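Local atomic coordinates of NIF3-related protein (Bacillus cereus, PDB entry 2GX8), a protein that is of unknown function but belongs to the NIF3 family, binds zinc at a two-metal site and probably carries an additional regulatory domain. Residues L37-M41 against Y42-L46; I112-K115 against C116-D120; V170-A173 against E174-R177; V176-A179 against L180-G184. One frame throughout, in Å; residues are numbered along the deposited sequence.

Contact 1: residues L37-M41 against Y42-L46; sequences LFESM and YPKHL
Tyr42 lays its ring against two residues of the preceding turn, Phe38 and Met41, where the chain leaves helix 31-38 of the NIF3 fold. The aromatic pair is strongly offset: the planes lie 27° apart with centroids 5.1 Å from each other, and the rings meet mainly at Phe38 CE2 and Tyr42 CD1, 3.5 Å apart. Phe38 reaches this place because its CG stands anti to the backbone N (chi1 171°). Met41 touches the same ring atom with CB, 3.6 Å from Tyr42 CD1, while its carbonyl O sits over one ring face. Glu39 and Lys44 bring extended chains together: Glu39 OE1 lies 3.2 Å from Lys44 CE, with NZ slightly farther off, at 3.4 Å, in a salt bridge. The same OE1 is hydrogen-bonded to Tyr124. A tyrosine suits this boundary, since its ring packs on Val130 and its hydroxyl bonds to Gln370. Phe38 also touches Val130, so the contact packs behind helix 128-132, which carries the zinc ligand Asp131. Pro43 has no N-H to offer the nearby Glu39 carbonyl, consistent with the helix not continuing. In the backbone, Phe38 O accepts two bonds, from Met41 N at 3.1 Å and from Tyr42 N at 3.0 Å.

Contact 2: residues I112-K115 against C116-D120; sequences IIEK and CIKND
Lys118 runs back along Glu114, one turn earlier in helix 108-118, the helix of the beta-alpha-beta unit between strands 88-91 and 122-125. Its CB and CG each lie 3.3 Å from Glu114 O, the carbonyl that also receives Lys118 N. With CG beside the backbone N (chi1 -73°) and the rest of the chain extended, CD passes Glu114 CG more loosely and CE packs 3.7 Å from that same methylene. NZ is held chiefly by Asp120 of the second subunit, a reciprocal pairing; Glu114 OE2, 3.6 Å from NZ, is a long secondary partner. Long, flexible lysine and glutamate suit this partly exposed position because their methylenes pack while their charges meet. Asn119 folds its amide back, and ND2 gives Lys115 O a 2.8 Å bond at 159°, with the acceptor close to the amide plane. Asp120, at positive phi, is the C-prime residue of a Schellman motif: its N bonds to Ile117 O, and the next residue's N to Cys116 O. The asparagine amide thus supplements the weak bond from its own backbone N to Lys115 O, and the charge of Lys118 would link this helix end to Asp120 of the second subunit.

Contact 3: residues V170-A173 against E174-R177; sequences VTHA and EEVR
The Arg177 guanidinium lays one face over the Ala173 carbonyl carbon, with NH1 3.9 Å from that atom, and NH2 passes 4.2 Å from Ala173 CB. The His172 ring is less squarely met: Glu175 OE1 approaches obliquely, and the ring and carboxylate planes are turned 42° apart. The bond from His172 ND1 to this oxygen is weak, 3.3 Å long and bent to 127°. Both pairs lie near the start of helix 170-182, whose backbone bonds Val176 N to His172 O and Arg177 N to Ala173 O hold the spacing. Alanine suits its place because a small methyl lets the guanidinium come down close to the backbone. Val176 turns its branched side chain to Val166 and Val168 of strand 150-168, securing the helix to the sheet. Glu174, bent at chi2 (66°), brings OE1 to 2.8 Å from Arg177 NH1, a weak hydrogen bond within a salt bridge. The same OE1 forms a salt bridge with Arg222 of a fourth subunit, while Arg177 NE bonds to Ser197. With a carboxylate and a hydroxyl on the guanidinium, the two contacts probably restrict its rotation, and the two arginines around Glu174 would probably stabilise its negative charge.

Contact 4: residues V176-A179 against L180-G184; sequences VRKA and LGDAG
Lys178 places CG opposite its backbone N across the CA-CB bond (chi1 -172°), runs extended to CE and then turns at chi4 (-65°), which swings NZ towards Asp182 one turn later. Asp182 sets its CG beside its own backbone N (chi1 -70°), a torsion that puts CG 3.2 Å from Lys178 O and turns OD2 to face NZ. The two side chains cross, and NZ meets OD2 at 2.7 Å on the syn lone pair, the side of the other oxygen. This is a hydrogen-bonded salt bridge; OD1 is instead hydrogen-bonded to His193. Lysine can span the turn because its chain is long, and its methylenes approach the aspartate on the way, with CG 3.7 Å from OD2. In the backbone Asp182 N bonds to Lys178 O at 2.9 Å, a nearly straight link. These residues form the last turns of helix 170-182, which a Schellman motif brings to an end: Gly184 has positive phi, and of the motif's two bonds back into the last turn one runs from Gly184 N to Gly181 O, at 2.7 Å. Glycine fits there, because a CB would be jammed against the preceding carbonyl. Ala183 N still bonds to Ala179 O at 3.2 Å, but from above the carbonyl plane, as the helix begins to unwind. On the apolar side, Val176 CG1 comes only loosely towards Leu180 CD1, 4.5 Å away. Leu180 also reaches Val240 and Met244 of helix 237-247 and Thr230 of strand 221-233. Small Ala179 and Ala183 also face that helix, the first touching Ala247 and the second Val240.

Overall arrangement
From the N terminus the four contacts follow one another, each formed within one continuous piece of chain, so none closes a long loop and none crosses another. Contact 1 lies where helix 31-38 gives way to the loop before strand 54-56, packed against helices 128-132 and 362-377. Contact 2 ends helix 108-118 ahead of strand 122-125, at a subunit interface; its centre is about 26 Å from that of contact 1. Contacts 3 and 4 share Val176 and Arg177 and cover helix 170-182 from its beginning to its end, tying it to strands 150-168, 194-206 and 221-233 and, through contact 4, to helix 237-247. The centres of contacts 2 and 3 are about 55 Å apart.

Contact 1: residues L37-M41 against Y42-L46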
loop_
_atom_site.group_PDB
_atom_site.type_symbol
_atom_site.label_atom_id
_atom_site.label_comp_id
_atom_site.label_asym_id
_atom_site.label_seq_id
_atom_site.Cartn_x
_atom_site.Cartn_y
_atom_site.Cartn_z
ATOM N N LEU C 37 10.341 16.408 34.563
ATOM C CA LEU C 37 10.490 17.866 34.603
ATOM C C LEU C 37 10.919 18.439 33.260
ATOM O O LEU C 37 10.709 19.623 32.995
ATOM C CB LEU C 37 11.488 18.300 35.676
ATOM C CG LEU C 37 11.019 18.209 37.136
ATOM C CD1 LEU C 37 12.137 18.612 38.085
ATOM C CD2 LEU C 37 9.795 19.098 37.368
ATOM N N PHE C 38 11.547 17.613 32.422
ATOM C CA PHE C 38 11.968 18.038 31.092
ATOM C C PHE C 38 10.749 18.099 30.201
ATOM O O PHE C 38 10.595 19.023 29.394
ATOM C CB PHE C 38 12.984 17.054 30.477
ATOM C CG PHE C 38 13.288 17.325 29.021
ATOM C CD1 PHE C 38 12.714 16.548 28.011
ATOM C CD2 PHE C 38 14.114 18.383 28.651
ATOM C CE1 PHE C 38 12.970 16.809 26.655
ATOM C CE2 PHE C 38 14.383 18.651 27.308
ATOM C CZ PHE C 38 13.806 17.868 26.304
ATOM N N GLU C 39 9.894 17.095 30.348
ATOM C CA GLU C 39 8.689 16.979 29.545
ATOM C C GLU C 39 7.632 18.028 29.877
ATOM O O GLU C 39 6.694 18.211 29.109
ATOM C CB GLU C 39 8.130 15.554 29.610
ATOM C CG GLU C 39 9.026 14.567 28.874
ATOM C CD GLU C 39 8.643 13.108 29.032
ATOM O OE1 GLU C 39 9.445 12.257 28.581
ATOM O OE2 GLU C 39 7.576 12.789 29.621
ATOM N N SER C 40 7.792 18.721 31.000
ATOM C CA SER C 40 6.875 19.799 31.341
ATOM C C SER C 40 7.115 20.954 30.357
ATOM O O SER C 40 6.192 21.698 30.001
ATOM C CB SER C 40 7.091 20.267 32.783
ATOM O OG SER C 40 8.363 20.881 32.955
ATOM N N MET C 41 8.361 21.084 29.910
ATOM C CA MET C 41 8.744 22.128 28.974
ATOM C C MET C 41 8.644 21.633 27.526
ATOM O O MET C 41 8.381 22.404 26.611
ATOM C CB MET C 41 10.182 22.574 29.251
ATOM C CG MET C 41 10.473 22.969 30.696
ATOM S SD MET C 41 12.171 23.558 30.940
ATOM C CE MET C 41 13.164 22.109 30.598
ATOM N N TYR C 42 8.852 20.342 27.318
ATOM C CA TYR C 42 8.827 19.786 25.975
ATOM C C TYR C 42 7.964 18.538 25.919
ATOM O O TYR C 42 8.505 17.429 25.819
ATOM C CB TYR C 42 10.268 19.469 25.521
ATOM C CG TYR C 42 11.139 20.706 25.455
ATOM C CD1 TYR C 42 11.992 21.061 26.509
ATOM C CD2 TYR C 42 11.083 21.538 24.351
ATOM C CE1 TYR C 42 12.759 22.215 26.452
ATOM C CE2 TYR C 42 11.836 22.682 24.276
ATOM C CZ TYR C 42 12.675 23.019 25.317
ATOM O OH TYR C 42 13.410 24.186 25.195
ATOM N N PRO C 43 6.623 18.703 25.991
ATOM C CA PRO C 43 5.725 17.541 25.971
ATOM C C PRO C 43 5.778 16.686 24.699
ATOM O O PRO C 43 6.000 17.214 23.610
ATOM C CB PRO C 43 4.334 18.157 26.164
ATOM C CG PRO C 43 4.485 19.580 25.844
ATOM C CD PRO C 43 5.881 19.968 26.136
ATOM N N LYS C 44 5.561 15.376 24.860
ATOM C CA LYS C 44 5.611 14.392 23.760
ATOM C C LYS C 44 4.510 14.514 22.695
ATOM O O LYS C 44 4.669 14.003 21.593
ATOM C CB LYS C 44 5.650 12.960 24.319
ATOM C CG LYS C 44 6.971 12.550 24.969
ATOM C CD LYS C 44 6.817 11.204 25.681
ATOM C CE LYS C 44 8.155 10.680 26.171
ATOM N NZ LYS C 44 8.035 9.551 27.171
ATOM N N HIS C 45 3.400 15.178 23.015
ATOM C CA HIS C 45 2.336 15.395 22.030
ATOM C C HIS C 45 2.725 16.455 20.980
ATOM O O HIS C 45 2.093 16.560 19.926
ATOM C CB HIS C 45 1.004 15.737 22.705
ATOM C CG HIS C 45 1.065 16.910 23.636
ATOM N ND1 HIS C 45 0.982 18.217 23.201
ATOM C CD2 HIS C 45 1.148 16.972 24.987
ATOM C CE1 HIS C 45 1.034 19.033 24.240
ATOM N NE2 HIS C 45 1.131 18.301 25.337
ATOM N N LEU C 46 3.772 17.224 21.276
ATOM C CA LEU C 46 4.298 18.237 20.358
ATOM C C LEU C 46 5.103 17.612 19.212
ATOM O O LEU C 46 5.203 18.199 18.117
ATOM C CB LEU C 46 5.169 19.259 21.100
ATOM C CG LEU C 46 4.473 20.116 22.146
ATOM C CD1 LEU C 46 5.410 21.170 22.645
ATOM C CD2 LEU C 46 3.266 20.752 21.539
#

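Contact 2: residues I112-K115 against C116-D120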
loop_
_atom_site.group_PDB
_atom_site.type_symbol
_atom_site.label_atom_id
_atom_site.label_comp_id
_atom_site.label_asym_id
_atom_site.label_seq_id
_atom_site.Cartn_x
_atom_site.Cartn_y
_atom_site.Cartn_z
ATOM N N ILE C 112 28.840 2.667 19.987
ATOM C CA ILE C 112 28.243 3.754 20.778
ATOM C C ILE C 112 27.206 3.160 21.698
ATOM O O ILE C 112 27.190 3.440 22.895
ATOM C CB ILE C 112 27.558 4.829 19.892
ATOM C CG1 ILE C 112 28.584 5.518 18.992
ATOM C CG2 ILE C 112 26.890 5.887 20.786
ATOM C CD1 ILE C 112 27.977 6.435 17.946
ATOM N N ILE C 113 26.343 2.322 21.133
ATOM C CA ILE C 113 25.303 1.623 21.909
ATOM C C ILE C 113 25.957 0.753 22.991
ATOM O O ILE C 113 25.512 0.721 24.145
ATOM C CB ILE C 113 24.442 0.771 20.958
ATOM C CG1 ILE C 113 23.701 1.696 19.981
ATOM C CG2 ILE C 113 23.416 -0.051 21.709
ATOM C CD1 ILE C 113 23.003 0.937 18.908
ATOM N N GLU C 114 27.031 0.064 22.609
ATOM C CA GLU C 114 27.800 -0.802 23.538
ATOM C C GLU C 114 28.409 0.012 24.675
ATOM O O GLU C 114 28.342 -0.378 25.845
ATOM C CB GLU C 114 28.913 -1.515 22.768
ATOM C CG GLU C 114 29.850 -2.350 23.630
ATOM C CD GLU C 114 30.978 -2.999 22.833
ATOM O OE1 GLU C 114 31.604 -2.284 22.026
ATOM O OE2 GLU C 114 31.247 -4.211 23.029
ATOM N N LYS C 115 29.013 1.144 24.333
ATOM C CA LYS C 115 29.615 2.008 25.336
ATOM C C LYS C 115 28.546 2.519 26.320
ATOM O O LYS C 115 28.785 2.540 27.533
ATOM C CB LYS C 115 30.399 3.134 24.670
ATOM C CG LYS C 115 31.074 4.091 25.633
ATOM C CD LYS C 115 32.189 4.929 24.962
ATOM C CE LYS C 115 33.470 4.093 24.831
ATOM N NZ LYS C 115 34.587 4.808 24.163
ATOM N N CYS C 116 27.366 2.878 25.804
ATOM C CA CYS C 116 26.225 3.326 26.639
ATOM C C CYS C 116 25.721 2.219 27.531
ATOM O O CYS C 116 25.495 2.420 28.730
ATOM C CB CYS C 116 25.054 3.782 25.771
ATOM S SG CYS C 116 25.340 5.255 24.833
ATOM N N ILE C 117 25.521 1.044 26.952
ATOM C CA ILE C 117 25.048 -0.087 27.754
ATOM C C ILE C 117 26.043 -0.555 28.803
ATOM O O ILE C 117 25.661 -0.745 29.950
ATOM C CB ILE C 117 24.547 -1.261 26.890
ATOM C CG1 ILE C 117 23.154 -0.914 26.347
ATOM C CG2 ILE C 117 24.478 -2.556 27.726
ATOM C CD1 ILE C 117 22.465 -2.059 25.638
ATOM N N LYS C 118 27.307 -0.725 28.438
ATOM C CA LYS C 118 28.321 -1.161 29.401
ATOM C C LYS C 118 28.535 -0.194 30.560
ATOM O O LYS C 118 28.923 -0.589 31.661
ATOM C CB LYS C 118 29.662 -1.423 28.716
ATOM C CG LYS C 118 29.680 -2.669 27.884
ATOM C CD LYS C 118 31.075 -3.055 27.521
ATOM C CE LYS C 118 31.056 -4.266 26.608
ATOM N NZ LYS C 118 32.434 -4.803 26.376
ATOM N N ASN C 119 28.267 1.077 30.306
ATOM C CA ASN C 119 28.475 2.108 31.304
ATOM C C ASN C 119 27.210 2.602 31.967
ATOM O O ASN C 119 27.226 3.668 32.576
ATOM C CB ASN C 119 29.254 3.262 30.677
ATOM C CG ASN C 119 30.696 2.891 30.408
ATOM O OD1 ASN C 119 31.511 2.791 31.344
ATOM N ND2 ASN C 119 31.032 2.688 29.133
ATOM N N ASP C 120 26.126 1.828 31.851
ATOM C CA ASP C 120 24.830 2.180 32.462
ATOM C C ASP C 120 24.401 3.623 32.143
ATOM O O ASP C 120 23.948 4.344 33.039
ATOM C CB ASP C 120 24.849 1.963 33.990
ATOM C CG ASP C 120 25.062 0.514 34.384
ATOM O OD1 ASP C 120 24.935 -0.341 33.498
ATOM O OD2 ASP C 120 25.330 0.214 35.593
#

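Contact 3: residues V170-A173 against E174-R177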
loop_
_atom_site.group_PDB
_atom_site.type_symbol
_atom_site.label_atom_id
_atom_site.label_comp_id
_atom_site.label_asym_id
_atom_site.label_seq_id
_atom_site.Cartn_x
_atom_site.Cartn_y
_atom_site.Cartn_z
ATOM N N VAL C 170 -23.050 27.982 46.278
ATOM C CA VAL C 170 -22.465 29.325 46.506
ATOM C C VAL C 170 -21.484 29.337 47.672
ATOM O O VAL C 170 -20.548 30.150 47.699
ATOM C CB VAL C 170 -23.561 30.445 46.704
ATOM C CG1 VAL C 170 -22.920 31.803 46.910
ATOM C CG2 VAL C 170 -24.544 30.525 45.492
ATOM N N THR C 171 -21.680 28.429 48.629
ATOM C CA THR C 171 -20.759 28.315 49.759
ATOM C C THR C 171 -19.371 27.897 49.283
ATOM O O THR C 171 -18.367 28.335 49.823
ATOM C CB THR C 171 -21.242 27.308 50.823
ATOM O OG1 THR C 171 -21.479 26.032 50.216
ATOM C CG2 THR C 171 -22.513 27.796 51.499
ATOM N N HIS C 172 -19.306 27.080 48.242
ATOM C CA HIS C 172 -18.004 26.625 47.798
ATOM C C HIS C 172 -17.546 27.141 46.455
ATOM O O HIS C 172 -16.466 26.786 45.989
ATOM C CB HIS C 172 -17.935 25.108 47.881
ATOM C CG HIS C 172 -17.890 24.599 49.292
ATOM N ND1 HIS C 172 -16.708 24.280 49.931
ATOM C CD2 HIS C 172 -18.877 24.375 50.193
ATOM C CE1 HIS C 172 -16.970 23.869 51.159
ATOM N NE2 HIS C 172 -18.279 23.916 51.342
ATOM N N ALA C 173 -18.342 28.025 45.873
ATOM C CA ALA C 173 -18.063 28.564 44.552
ATOM C C ALA C 173 -16.706 29.263 44.410
ATOM O O ALA C 173 -15.949 28.953 43.488
ATOM C CB ALA C 173 -19.191 29.480 44.116
ATOM N N GLU C 174 -16.405 30.188 45.317
ATOM C CA GLU C 174 -15.159 30.957 45.265
ATOM C C GLU C 174 -13.911 30.077 45.401
ATOM O O GLU C 174 -12.879 30.293 44.753
ATOM C CB GLU C 174 -15.187 32.053 46.337
ATOM C CG GLU C 174 -13.925 32.906 46.447
ATOM C CD GLU C 174 -13.652 33.771 45.219
ATOM O OE1 GLU C 174 -14.531 33.919 44.343
ATOM O OE2 GLU C 174 -12.539 34.332 45.153
ATOM N N GLU C 175 -14.038 29.076 46.251
ATOM C CA GLU C 175 -12.999 28.107 46.500
ATOM C C GLU C 175 -12.741 27.258 45.234
ATOM O O GLU C 175 -11.595 26.959 44.902
ATOM C CB GLU C 175 -13.470 27.252 47.671
ATOM C CG GLU C 175 -12.494 26.246 48.190
ATOM C CD GLU C 175 -12.994 25.572 49.463
ATOM O OE1 GLU C 175 -13.961 26.097 50.097
ATOM O OE2 GLU C 175 -12.406 24.521 49.827
ATOM N N VAL C 176 -13.811 26.911 44.517
ATOM C CA VAL C 176 -13.727 26.105 43.273
ATOM C C VAL C 176 -13.143 26.899 42.102
ATOM O O VAL C 176 -12.385 26.354 41.319
ATOM C CB VAL C 176 -15.070 25.398 42.953
ATOM C CG1 VAL C 176 -15.097 24.764 41.563
ATOM C CG2 VAL C 176 -15.318 24.332 44.004
ATOM N N ARG C 177 -13.468 28.188 42.002
ATOM C CA ARG C 177 -12.859 29.053 40.988
ATOM C C ARG C 177 -11.342 29.166 41.214
ATOM O O ARG C 177 -10.566 29.147 40.247
ATOM C CB ARG C 177 -13.413 30.470 41.045
ATOM C CG ARG C 177 -14.852 30.622 40.735
ATOM C CD ARG C 177 -15.190 32.082 40.793
ATOM N NE ARG C 177 -16.627 32.292 40.767
ATOM C CZ ARG C 177 -17.366 32.648 41.817
ATOM N NH1 ARG C 177 -16.798 32.888 42.997
ATOM N NH2 ARG C 177 -18.682 32.809 41.672
#

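Contact 4: residues V176-A179 against L180-G184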
loop_
_atom_site.group_PDB
_atom_site.type_symbol
_atom_site.label_atom_id
_atom_site.label_comp_id
_atom_site.label_asym_id
_atom_site.label_seq_id
_atom_site.Cartn_x
_atom_site.Cartn_y
_atom_site.Cartn_z
ATOM N N VAL C 176 -13.811 26.911 44.517
ATOM C CA VAL C 176 -13.727 26.105 43.273
ATOM C C VAL C 176 -13.143 26.899 42.102
ATOM O O VAL C 176 -12.385 26.354 41.319
ATOM C CB VAL C 176 -15.070 25.398 42.953
ATOM C CG1 VAL C 176 -15.097 24.764 41.563
ATOM C CG2 VAL C 176 -15.318 24.332 44.004
ATOM N N ARG C 177 -13.468 28.188 42.002
ATOM C CA ARG C 177 -12.859 29.053 40.988
ATOM C C ARG C 177 -11.342 29.166 41.214
ATOM O O ARG C 177 -10.566 29.147 40.247
ATOM C CB ARG C 177 -13.413 30.470 41.045
ATOM C CG ARG C 177 -14.852 30.622 40.735
ATOM C CD ARG C 177 -15.190 32.082 40.793
ATOM N NE ARG C 177 -16.627 32.292 40.767
ATOM C CZ ARG C 177 -17.366 32.648 41.817
ATOM N NH1 ARG C 177 -16.798 32.888 42.997
ATOM N NH2 ARG C 177 -18.682 32.809 41.672
ATOM N N LYS C 178 -10.929 29.298 42.482
ATOM C CA LYS C 178 -9.515 29.454 42.819
ATOM C C LYS C 178 -8.745 28.216 42.423
ATOM O O LYS C 178 -7.657 28.313 41.882
ATOM C CB LYS C 178 -9.324 29.717 44.313
ATOM C CG LYS C 178 -7.886 30.073 44.689
ATOM C CD LYS C 178 -7.715 30.223 46.189
ATOM C CE LYS C 178 -6.336 30.778 46.549
ATOM N NZ LYS C 178 -5.203 29.873 46.203
ATOM N N ALA C 179 -9.337 27.057 42.698
ATOM C CA ALA C 179 -8.742 25.763 42.405
ATOM C C ALA C 179 -8.567 25.567 40.916
ATOM O O ALA C 179 -7.563 25.051 40.473
ATOM C CB ALA C 179 -9.605 24.668 42.972
ATOM N N LEU C 180 -9.573 25.958 40.147
ATOM C CA LEU C 180 -9.515 25.853 38.694
ATOM C C LEU C 180 -8.415 26.739 38.129
ATOM O O LEU C 180 -7.628 26.303 37.295
ATOM C CB LEU C 180 -10.852 26.249 38.090
ATOM C CG LEU C 180 -12.013 25.259 38.170
ATOM C CD1 LEU C 180 -13.258 25.937 37.676
ATOM C CD2 LEU C 180 -11.757 24.012 37.339
ATOM N N GLY C 181 -8.355 27.973 38.622
ATOM C CA GLY C 181 -7.383 28.960 38.181
ATOM C C GLY C 181 -5.958 28.577 38.495
ATOM O O GLY C 181 -5.130 28.517 37.586
ATOM N N ASP C 182 -5.689 28.321 39.782
ATOM C CA ASP C 182 -4.374 27.888 40.268
ATOM C C ASP C 182 -3.851 26.694 39.474
ATOM O O ASP C 182 -2.661 26.613 39.197
ATOM C CB ASP C 182 -4.422 27.551 41.763
ATOM C CG ASP C 182 -4.597 28.785 42.648
ATOM O OD1 ASP C 182 -4.721 29.920 42.125
ATOM O OD2 ASP C 182 -4.598 28.617 43.884
ATOM N N ALA C 183 -4.760 25.801 39.086
ATOM C CA ALA C 183 -4.443 24.616 38.286
ATOM C C ALA C 183 -4.232 24.909 36.787
ATOM O O ALA C 183 -3.995 23.984 36.003
ATOM C CB ALA C 183 -5.530 23.544 38.470
ATOM N N GLY C 184 -4.349 26.176 36.391
ATOM C CA GLY C 184 -4.108 26.583 35.003
ATOM C C GLY C 184 -5.296 26.744 34.067
ATOM O O GLY C 184 -5.116 26.983 32.871
#